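Local coordinates for protein KLLA0E08119p (Kluyveromyces lactis, PDB 3VA7) that probably carboxylates urea to urea-1-carboxylate with ATP, hydrogencarbonate and biotin, through the biotin carboxylase, carboxyltransferase and biotin-carrier parts of a longer bifunctional enzyme, at residues A[266-271]-A[363-368]; A[325-330]-A[413-418]; A[981-986]-A[1075-1080]; A[998-1003]-A[1028-1033]. All blocks are in the same frame, centred on the assembly; numbering follows the deposited sequence.

Interaction 1: A[266-271]-A[363-368]; sequences VIEETP and SIEARL
R367 and E268 meet in a salt bridge centred on one carboxylate oxygen, with NE of R367 2.6 Å from OE2 of E268 and nearly along the C-O axis of that oxygen. OE2 sits at the edge of the guanidinium but 24° out of its plane. A weak second bond runs from NH2 of R367 to the same OE2 at 3.1 Å, so one oxygen takes both donors. E268 is bent at its second torsion (chi2 93°), which brings its carboxylate across to the neighbouring strand, where the extended R367 crosses it at about a right angle. With a leucine in place of R367, the carboxylate of E268 would probably lose its positive mate at OE2, with its other oxygen, OE1, still facing the carboxylate of E365.

Behind these groups lies antiparallel pairing. R367 N bonds to V266 O at 3.0 Å and E268 N to E365 O at 3.1 Å. T270 and S363 exchange bonds in both directions, the shorter from S363 N to T270 O at 2.8 Å. The face opposite the salt bridge is largely aliphatic: I267 CG1 rests 4.0 Å from A366 CB, and E269 CB meets I364 CB before its carboxylate leads off to R423.

The second shell ties these groups into the biotin carboxylase part of the enzyme, R367 NH2 also pairing with E325 and S363 OG bonding to V418 O. Strand 264-270 runs between 249-261 and 362-372, strand 412-420 flanks 362-372 on its other edge, and helix 326-333 covers the face carrying T270, S363 and E365.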
# COMPACT_ATOMS: atom_id res chain seq x y z
N VAL A 266 -2.16 19.66 24.00
CA VAL A 266 -2.33 19.49 22.54
C VAL A 266 -2.06 20.76 21.77
O VAL A 266 -1.48 20.70 20.69
CB VAL A 266 -3.70 18.83 22.06
CG1 VAL A 266 -4.39 18.04 23.14
CG2 VAL A 266 -4.65 19.84 21.55
N ILE A 267 -2.46 21.91 22.33
CA ILE A 267 -2.11 23.21 21.75
C ILE A 267 -1.55 24.18 22.78
O ILE A 267 -2.11 24.36 23.87
CB ILE A 267 -3.31 23.87 20.97
CG1 ILE A 267 -3.46 23.26 19.59
CG2 ILE A 267 -3.17 25.39 20.81
CD1 ILE A 267 -4.72 22.46 19.45
N GLU A 268 -0.46 24.85 22.39
CA GLU A 268 0.14 25.88 23.24
C GLU A 268 0.35 27.16 22.48
O GLU A 268 0.43 27.15 21.26
CB GLU A 268 1.45 25.37 23.85
CG GLU A 268 1.42 23.92 24.32
CD GLU A 268 1.90 22.90 23.25
OE1 GLU A 268 2.27 23.28 22.11
OE2 GLU A 268 1.93 21.69 23.56
N GLU A 269 0.44 28.26 23.21
CA GLU A 269 0.61 29.60 22.63
C GLU A 269 1.41 30.60 23.52
O GLU A 269 1.51 30.47 24.74
CB GLU A 269 -0.76 30.21 22.32
CG GLU A 269 -1.55 30.67 23.55
CD GLU A 269 -2.87 31.35 23.15
OE1 GLU A 269 -3.99 30.91 23.62
OE2 GLU A 269 -2.75 32.32 22.34
N THR A 270 1.92 31.63 22.86
CA THR A 270 2.66 32.69 23.48
C THR A 270 2.44 33.95 22.64
O THR A 270 2.30 33.86 21.40
CB THR A 270 4.19 32.30 23.64
OG1 THR A 270 4.79 33.08 24.66
CG2 THR A 270 4.99 32.51 22.36
N PRO A 271 2.34 35.11 23.29
CA PRO A 271 2.23 35.34 24.76
C PRO A 271 0.97 34.75 25.28
O PRO A 271 0.09 34.45 24.51
CB PRO A 271 2.14 36.87 24.89
CG PRO A 271 2.80 37.43 23.64
CD PRO A 271 2.54 36.37 22.54
N SER A 363 2.87 33.32 18.68
CA SER A 363 3.23 32.07 18.07
C SER A 363 2.49 30.96 18.71
O SER A 363 2.25 31.00 19.91
CB SER A 363 4.75 31.83 18.13
OG SER A 363 5.07 30.52 17.77
N ILE A 364 2.07 29.99 17.89
CA ILE A 364 1.31 28.86 18.37
C ILE A 364 1.71 27.51 17.76
O ILE A 364 2.22 27.43 16.64
CB ILE A 364 -0.25 29.11 18.46
CG1 ILE A 364 -0.98 27.86 18.05
CG2 ILE A 364 -0.83 30.48 17.80
CD1 ILE A 364 -1.53 27.18 19.24
N GLU A 365 1.51 26.46 18.55
CA GLU A 365 2.01 25.12 18.26
C GLU A 365 0.85 24.14 18.40
O GLU A 365 0.09 24.24 19.35
CB GLU A 365 3.13 24.72 19.23
CG GLU A 365 3.51 23.26 19.09
CD GLU A 365 4.67 22.84 19.96
OE1 GLU A 365 5.80 22.77 19.43
OE2 GLU A 365 4.47 22.54 21.16
N ALA A 366 0.73 23.21 17.46
CA ALA A 366 -0.24 22.12 17.57
C ALA A 366 0.54 20.81 17.50
O ALA A 366 1.52 20.67 16.74
CB ALA A 366 -1.29 22.20 16.41
N ARG A 367 0.11 19.84 18.29
CA ARG A 367 0.85 18.60 18.34
C ARG A 367 0.16 17.51 17.53
O ARG A 367 -0.89 16.99 17.94
CB ARG A 367 0.95 18.15 19.79
CG ARG A 367 1.49 19.16 20.78
CD ARG A 367 2.06 18.36 21.97
NE ARG A 367 2.60 19.18 23.04
CZ ARG A 367 3.02 18.68 24.20
NH1 ARG A 367 2.97 17.38 24.43
NH2 ARG A 367 3.48 19.48 25.14
N LEU A 368 0.74 17.16 16.38
CA LEU A 368 0.23 16.06 15.57
C LEU A 368 0.64 14.73 16.13
O LEU A 368 1.83 14.40 16.14
CB LEU A 368 0.70 16.17 14.12
CG LEU A 368 0.03 15.26 13.04
CD1 LEU A 368 -1.34 15.80 12.60
CD2 LEU A 368 0.95 15.07 11.81

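Interaction 2: A[325-330]-A[413-418]; sequences EHPITE and LAKIIV
P327 and I417 make the main apolar contact. CD1 of I417 touches the proline ring, 3.6 Å from CB and 3.9 Å from CG of P327, the two side chains crossing at about a right angle. The other branch of I417 turns to the next helical residue, where its CG2 lies 4.1 Å from CG2 of I328. One isoleucine thus serves two successive residues in the first turn of the helix.

The polar component is an amine laid against the same proline. K415 bends at its third torsion (chi3 -71°), which carries NZ to 3.7 Å from CG of P327, and its hydrogen bond is made just beyond the segment, to V324 O. The ammonium also stands obliquely to the H326 imidazole, 4.3 Å from NZ to CE1 of H326. That ring has its own partners, ND1 bonding to Q323 O and NE2 meeting R45, while P327 CD packs over one face toward the rim.

Backbone bonds within 325-330 begin the helix, from I328 N to E325 O and from E330 N to H326 O. On the strand side, L413 and A414 both face L368 in a classic beta bulge.

Helix and strand run in nearly the same direction, their axes 8.8 Å apart and crossing at -22°. This is an alpha/beta layer contact, a helix of the ATP-binding region lying on a strand of the C-terminal region of biotin carboxylase.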
# COMPACT_ATOMS: atom_id res chain seq x y z
N GLU A 325 6.88 22.14 24.18
CA GLU A 325 6.41 23.41 23.59
C GLU A 325 7.42 24.52 23.41
O GLU A 325 7.02 25.64 23.02
CB GLU A 325 5.20 24.01 24.34
CG GLU A 325 5.41 24.22 25.81
CD GLU A 325 5.06 22.99 26.68
OE1 GLU A 325 5.24 21.84 26.23
OE2 GLU A 325 4.58 23.19 27.82
N HIS A 326 8.69 24.26 23.72
CA HIS A 326 9.72 25.32 23.69
C HIS A 326 9.81 26.08 22.36
O HIS A 326 10.24 27.24 22.34
CB HIS A 326 11.13 24.77 24.06
CG HIS A 326 11.81 24.04 22.93
ND1 HIS A 326 11.51 22.73 22.60
CD2 HIS A 326 12.74 24.45 22.03
CE1 HIS A 326 12.23 22.37 21.55
NE2 HIS A 326 12.98 23.39 21.18
N PRO A 327 9.45 25.44 21.24
CA PRO A 327 9.59 26.23 19.99
C PRO A 327 8.75 27.49 19.87
O PRO A 327 9.16 28.40 19.17
CB PRO A 327 9.19 25.26 18.89
CG PRO A 327 9.43 23.83 19.49
CD PRO A 327 9.10 24.03 20.97
N ILE A 328 7.62 27.62 20.56
CA ILE A 328 6.87 28.88 20.37
C ILE A 328 7.64 30.09 20.93
O ILE A 328 7.69 31.19 20.30
CB ILE A 328 5.42 28.82 20.85
CG1 ILE A 328 5.33 28.52 22.34
CG2 ILE A 328 4.64 27.79 20.06
CD1 ILE A 328 3.95 28.66 22.87
N THR A 329 8.26 29.85 22.09
CA THR A 329 9.18 30.80 22.71
C THR A 329 10.30 31.20 21.73
O THR A 329 10.66 32.41 21.60
CB THR A 329 9.75 30.18 24.03
OG1 THR A 329 8.66 29.89 24.93
CG2 THR A 329 10.69 31.11 24.72
N GLU A 330 10.85 30.21 21.03
CA GLU A 330 11.92 30.48 20.04
C GLU A 330 11.42 31.37 18.86
O GLU A 330 12.19 32.11 18.25
CB GLU A 330 12.57 29.19 19.52
CG GLU A 330 13.34 28.41 20.58
CD GLU A 330 14.07 27.17 20.04
OE1 GLU A 330 13.79 26.74 18.89
OE2 GLU A 330 14.96 26.62 20.78
N LEU A 413 4.02 12.80 16.02
CA LEU A 413 4.43 12.78 14.63
C LEU A 413 5.23 14.03 14.31
O LEU A 413 6.29 13.97 13.67
CB LEU A 413 3.20 12.64 13.70
CG LEU A 413 2.57 11.23 13.67
CD1 LEU A 413 1.26 11.08 12.88
CD2 LEU A 413 3.60 10.17 13.23
N ALA A 414 4.72 15.15 14.77
CA ALA A 414 5.14 16.42 14.28
C ALA A 414 4.61 17.50 15.18
O ALA A 414 3.65 17.31 15.87
CB ALA A 414 4.67 16.62 12.82
N LYS A 415 5.31 18.61 15.24
CA LYS A 415 4.83 19.75 15.97
C LYS A 415 4.82 20.84 14.92
O LYS A 415 5.84 21.08 14.24
CB LYS A 415 5.73 20.09 17.12
CG LYS A 415 5.69 19.08 18.20
CD LYS A 415 6.47 19.55 19.42
CE LYS A 415 7.97 19.54 19.16
NZ LYS A 415 8.73 20.30 20.15
N ILE A 416 3.65 21.44 14.77
CA ILE A 416 3.39 22.41 13.73
C ILE A 416 3.34 23.78 14.38
O ILE A 416 2.45 24.05 15.18
CB ILE A 416 2.09 22.05 13.00
CG1 ILE A 416 2.31 20.72 12.27
CG2 ILE A 416 1.71 23.11 11.97
CD1 ILE A 416 1.15 19.80 12.32
N ILE A 417 4.32 24.59 14.04
CA ILE A 417 4.54 25.89 14.67
C ILE A 417 4.50 27.13 13.71
O ILE A 417 5.27 27.26 12.72
CB ILE A 417 5.86 25.87 15.44
CG1 ILE A 417 5.89 24.61 16.31
CG2 ILE A 417 6.09 27.15 16.24
CD1 ILE A 417 7.24 23.89 16.23
N VAL A 418 3.65 28.06 14.10
CA VAL A 418 3.29 29.21 13.30
C VAL A 418 3.62 30.53 14.06
O VAL A 418 3.54 30.58 15.30
CB VAL A 418 1.80 29.01 13.01
CG1 VAL A 418 0.94 30.12 13.50
CG2 VAL A 418 1.61 28.64 11.58

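Interaction 3: A[981-986]-A[1075-1080]; sequences SAKFMV and QVEFYP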
# COMPACT_ATOMS: atom_id res chain seq x y z
N SER A 981 25.03 -16.76 -13.03
CA SER A 981 25.94 -16.23 -14.08
C SER A 981 25.25 -15.63 -15.32
O SER A 981 25.89 -15.03 -16.15
CB SER A 981 27.01 -17.28 -14.47
OG SER A 981 26.40 -18.49 -14.80
N ALA A 982 23.94 -15.82 -15.43
CA ALA A 982 23.18 -15.38 -16.59
C ALA A 982 23.02 -13.84 -16.55
O ALA A 982 23.15 -13.20 -15.50
CB ALA A 982 21.83 -16.09 -16.65
N LYS A 983 22.85 -13.26 -17.74
CA LYS A 983 22.55 -11.85 -17.85
C LYS A 983 21.14 -11.76 -18.42
O LYS A 983 20.89 -12.12 -19.59
CB LYS A 983 23.59 -11.18 -18.70
CG LYS A 983 24.77 -10.62 -17.94
CD LYS A 983 25.78 -10.17 -18.98
CE LYS A 983 27.18 -10.07 -18.42
NZ LYS A 983 28.10 -10.05 -19.59
N PHE A 984 20.20 -11.42 -17.53
CA PHE A 984 18.79 -11.45 -17.86
C PHE A 984 18.36 -10.09 -18.40
O PHE A 984 18.36 -9.09 -17.66
CB PHE A 984 18.01 -11.75 -16.61
CG PHE A 984 18.20 -13.12 -16.08
CD1 PHE A 984 18.92 -13.33 -14.94
CD2 PHE A 984 17.62 -14.22 -16.73
CE1 PHE A 984 19.07 -14.63 -14.43
CE2 PHE A 984 17.77 -15.51 -16.23
CZ PHE A 984 18.51 -15.71 -15.07
N MET A 985 18.04 -10.04 -19.70
CA MET A 985 17.49 -8.83 -20.31
C MET A 985 15.96 -8.76 -20.12
O MET A 985 15.22 -9.66 -20.59
CB MET A 985 17.83 -8.76 -21.79
CG MET A 985 17.23 -7.47 -22.42
SD MET A 985 17.96 -6.97 -23.98
CE MET A 985 19.41 -6.09 -23.43
N VAL A 986 15.50 -7.71 -19.43
CA VAL A 986 14.06 -7.45 -19.31
C VAL A 986 13.43 -7.22 -20.69
O VAL A 986 13.87 -6.34 -21.45
CB VAL A 986 13.82 -6.23 -18.46
CG1 VAL A 986 12.37 -6.06 -18.21
CG2 VAL A 986 14.60 -6.36 -17.21
N GLN A 1075 19.05 -4.97 -17.64
CA GLN A 1075 19.65 -6.26 -17.31
C GLN A 1075 19.65 -6.52 -15.82
O GLN A 1075 20.03 -5.65 -14.99
CB GLN A 1075 21.08 -6.33 -17.83
CG GLN A 1075 21.19 -6.69 -19.29
CD GLN A 1075 22.49 -6.29 -19.91
OE1 GLN A 1075 23.58 -6.78 -19.53
NE2 GLN A 1075 22.41 -5.38 -20.89
N VAL A 1076 19.25 -7.73 -15.48
CA VAL A 1076 19.26 -8.17 -14.09
C VAL A 1076 20.26 -9.25 -14.00
O VAL A 1076 20.20 -10.21 -14.79
CB VAL A 1076 17.88 -8.69 -13.65
CG1 VAL A 1076 17.95 -9.40 -12.25
CG2 VAL A 1076 16.88 -7.51 -13.59
N GLU A 1077 21.17 -9.11 -13.05
CA GLU A 1077 22.13 -10.20 -12.68
C GLU A 1077 21.92 -10.64 -11.24
O GLU A 1077 21.69 -9.82 -10.36
CB GLU A 1077 23.60 -9.81 -12.89
CG GLU A 1077 24.02 -9.71 -14.36
CD GLU A 1077 25.55 -9.46 -14.54
OE1 GLU A 1077 25.94 -8.52 -15.28
OE2 GLU A 1077 26.37 -10.21 -13.94
N PHE A 1078 21.99 -11.93 -10.97
CA PHE A 1078 21.87 -12.36 -9.58
C PHE A 1078 23.22 -12.65 -8.87
O PHE A 1078 24.17 -13.16 -9.50
CB PHE A 1078 20.97 -13.56 -9.50
CG PHE A 1078 19.53 -13.25 -9.76
CD1 PHE A 1078 18.83 -13.98 -10.72
CD2 PHE A 1078 18.88 -12.25 -9.04
CE1 PHE A 1078 17.49 -13.69 -10.98
CE2 PHE A 1078 17.57 -11.96 -9.26
CZ PHE A 1078 16.84 -12.67 -10.24
N TYR A 1079 23.32 -12.31 -7.58
CA TYR A 1079 24.44 -12.75 -6.75
C TYR A 1079 23.95 -13.49 -5.50
O TYR A 1079 22.90 -13.15 -4.92
CB TYR A 1079 25.44 -11.60 -6.43
CG TYR A 1079 24.93 -10.50 -5.49
CD1 TYR A 1079 25.02 -10.65 -4.10
CD2 TYR A 1079 24.34 -9.33 -6.02
CE1 TYR A 1079 24.54 -9.68 -3.27
CE2 TYR A 1079 23.86 -8.33 -5.19
CZ TYR A 1079 23.97 -8.50 -3.82
OH TYR A 1079 23.49 -7.52 -3.00
N PRO A 1080 24.70 -14.52 -5.08
CA PRO A 1080 24.31 -15.41 -3.92
C PRO A 1080 24.34 -14.76 -2.55
O PRO A 1080 25.33 -14.14 -2.21
CB PRO A 1080 25.40 -16.47 -3.94
CG PRO A 1080 26.60 -15.71 -4.60
CD PRO A 1080 25.95 -14.96 -5.72
O HOH W 1 23.23 -13.69 -12.66
O HOH W 2 25.96 -12.92 -13.79
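F984 and F1078 form the apolar centre, with CE1 of F984 3.8 Å from CD1 of F1078. Their planes stand 58° apart, an oblique pairing with ring centroids separated by 5.8 Å. Each ring also has a residue of its own segment over one face, CB of A982 for F984 and CG1 of V1076 for F1078, both toward the rim. M1032 of strand 1031-1034 touches both rings.

Around this centre the backbones pair antiparallel, F984 N bonding to V1076 O at 3.0 Å and V1076 N to F984 O at 2.7 Å. V1076 O lies in plane at the edge of the F984 ring as well, because CG of F984, anti to its carbonyl carbon (chi1 -68°), sits beside the backbone N that bonds this oxygen. Strands 984-989 and 1075-1081 are thus neighbours in the mixed sheet of the carboxyltransferase part, the latter also pairing with 922-934.

Farther along, water 1 accepts from F1078 N at 2.7 Å and donates to A982 O. Water 2 lies 2.7 Å from OE2 of E1077 and reaches A982 O only weakly.

At the edge, K983 and E1077 run side by side. OE1 of E1077 lies 3.6 Å from CG of K983, yet 5.1 Å from its NZ. Putting a leucine at E1077 would probably leave water 2 without its closer partner here and K983 without this neighbouring negative charge.

The chemistry implies a seam packed by apolar groups on its buried side, joined by two backbone bonds, with water bridging beyond and probably a modest charge attraction outermost.

Interaction 4: A[998-1003]-A[1028-1033]; sequences CAVPLD and GGMYMC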
# COMPACT_ATOMS: atom_id res chain seq x y z
N CYS A 998 9.63 -9.79 -17.30
CA CYS A 998 9.88 -11.01 -18.05
C CYS A 998 11.22 -10.86 -18.80
O CYS A 998 11.39 -10.04 -19.69
CB CYS A 998 8.73 -11.29 -19.00
SG CYS A 998 8.93 -12.76 -20.05
N ALA A 999 12.21 -11.65 -18.41
CA ALA A 999 13.56 -11.45 -18.84
C ALA A 999 14.00 -12.73 -19.47
O ALA A 999 13.32 -13.75 -19.29
CB ALA A 999 14.43 -11.11 -17.63
N VAL A 1000 15.11 -12.69 -20.22
CA VAL A 1000 15.62 -13.83 -20.97
C VAL A 1000 17.14 -13.84 -20.94
O VAL A 1000 17.77 -12.78 -21.06
CB VAL A 1000 15.17 -13.80 -22.43
CG1 VAL A 1000 15.78 -12.62 -23.18
CG2 VAL A 1000 15.50 -15.11 -23.11
N PRO A 1001 17.75 -15.01 -20.72
CA PRO A 1001 19.19 -14.88 -20.60
C PRO A 1001 19.79 -14.41 -21.93
O PRO A 1001 19.28 -14.77 -23.00
CB PRO A 1001 19.62 -16.31 -20.23
CG PRO A 1001 18.43 -16.93 -19.67
CD PRO A 1001 17.28 -16.37 -20.43
N LEU A 1002 20.82 -13.59 -21.86
CA LEU A 1002 21.49 -13.04 -23.05
C LEU A 1002 22.36 -14.11 -23.67
O LEU A 1002 22.59 -14.10 -24.87
CB LEU A 1002 22.29 -11.77 -22.71
CG LEU A 1002 21.37 -10.53 -22.56
CD1 LEU A 1002 22.06 -9.36 -21.89
CD2 LEU A 1002 20.79 -10.10 -23.92
N ASP A 1003 22.77 -15.07 -22.83
CA ASP A 1003 23.50 -16.25 -23.29
C ASP A 1003 22.51 -17.35 -23.71
O ASP A 1003 21.77 -17.83 -22.88
CB ASP A 1003 24.46 -16.73 -22.19
CG ASP A 1003 25.50 -17.75 -22.70
OD1 ASP A 1003 26.62 -17.75 -22.10
OD2 ASP A 1003 25.22 -18.53 -23.66
N GLY A 1028 10.09 -19.73 -16.31
CA GLY A 1028 8.92 -20.19 -17.08
C GLY A 1028 9.37 -20.45 -18.48
O GLY A 1028 9.67 -19.48 -19.24
N GLY A 1029 9.45 -21.73 -18.83
CA GLY A 1029 10.12 -22.12 -20.07
C GLY A 1029 11.53 -21.55 -19.98
O GLY A 1029 12.24 -21.79 -19.00
N MET A 1030 11.93 -20.74 -20.96
CA MET A 1030 13.28 -20.11 -20.84
C MET A 1030 13.31 -18.73 -20.17
O MET A 1030 14.39 -18.14 -20.04
CB MET A 1030 13.94 -20.04 -22.20
CG MET A 1030 13.73 -18.75 -22.93
SD MET A 1030 13.92 -19.02 -24.71
CE MET A 1030 13.90 -17.33 -25.34
N TYR A 1031 12.16 -18.24 -19.71
CA TYR A 1031 12.09 -16.87 -19.22
C TYR A 1031 12.22 -16.81 -17.72
O TYR A 1031 11.89 -17.77 -17.02
CB TYR A 1031 10.80 -16.12 -19.71
CG TYR A 1031 10.72 -15.99 -21.23
CD1 TYR A 1031 9.85 -16.82 -21.97
CD2 TYR A 1031 11.54 -15.11 -21.94
CE1 TYR A 1031 9.77 -16.74 -23.31
CE2 TYR A 1031 11.48 -15.02 -23.34
CZ TYR A 1031 10.59 -15.84 -24.03
OH TYR A 1031 10.49 -15.84 -25.42
N MET A 1032 12.70 -15.66 -17.25
CA MET A 1032 12.88 -15.40 -15.85
C MET A 1032 11.97 -14.28 -15.39
O MET A 1032 11.82 -13.30 -16.09
CB MET A 1032 14.31 -15.00 -15.61
CG MET A 1032 14.56 -14.72 -14.17
SD MET A 1032 14.56 -12.96 -13.80
CE MET A 1032 13.53 -13.08 -12.44
N CYS A 1033 11.37 -14.42 -14.21
CA CYS A 1033 10.59 -13.33 -13.60
C CYS A 1033 10.91 -13.14 -12.12
O CYS A 1033 11.41 -14.05 -11.46
CB CYS A 1033 9.10 -13.57 -13.75
SG CYS A 1033 8.43 -14.75 -12.57
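A999 and M1032 satisfy each other's backbone in both directions. A999 N gives a hydrogen bond to M1032 O at 2.9 Å, in the carbonyl plane. The return bond, from M1032 N to A999 O, is straighter at the hydrogen (173°) although the donor stands 37° above the carbonyl plane. A999 O also lies in plane at the edge of the Y1031 ring, near CD2.

Beyond this pair, G1028 and Y1031 close a type II' turn with two bonds, each N to the other's O, and the positive phi of G1029 suits glycine. P1001 has no N-H to offer: its CD instead lies 3.4 Å from M1030 O. The Y1031 hydroxyl is bonded to ND1 of H727.

The remaining contacts are apolar. SG of C998, anti to its backbone N (chi1 178°), sits obliquely to the Y1031 ring, 4.4 Å from the centroid, a sulfur-aromatic contact. V1000 lies alongside both M1030 and Y1031, its CG2 3.5 Å from CE of M1030, while CG of M1030 stands over the ring centre.

Strands 1024-1028 and 1031-1034 thus form a tight beta hairpin whose second strand pairs antiparallel with strand 997-1001 in the carboxyltransferase part, and the hairpin delivers C1033 to the urea pocket.

Overall arrangement
Following the chain from the N terminus, the first of these segments lies on strand 264-270, and interaction 1 closes a loop when the chain returns at 363-368. Segment 325-330 lies inside that loop, but its partner 413-418 comes after it, so interactions 1 and 2 cross; they touch through neighbouring strands of one sheet and tie the biotin carboxylase part together. Much later, interaction 3 closes the loop from 981-986 to 1075-1080. Interaction 4 is nested within it, and strands 984-989 and 997-1001, adjacent in chain and sheet, join the two in the carboxyltransferase part. The pairs stand far apart: interactions 1 and 4 have centres about 59 Å apart.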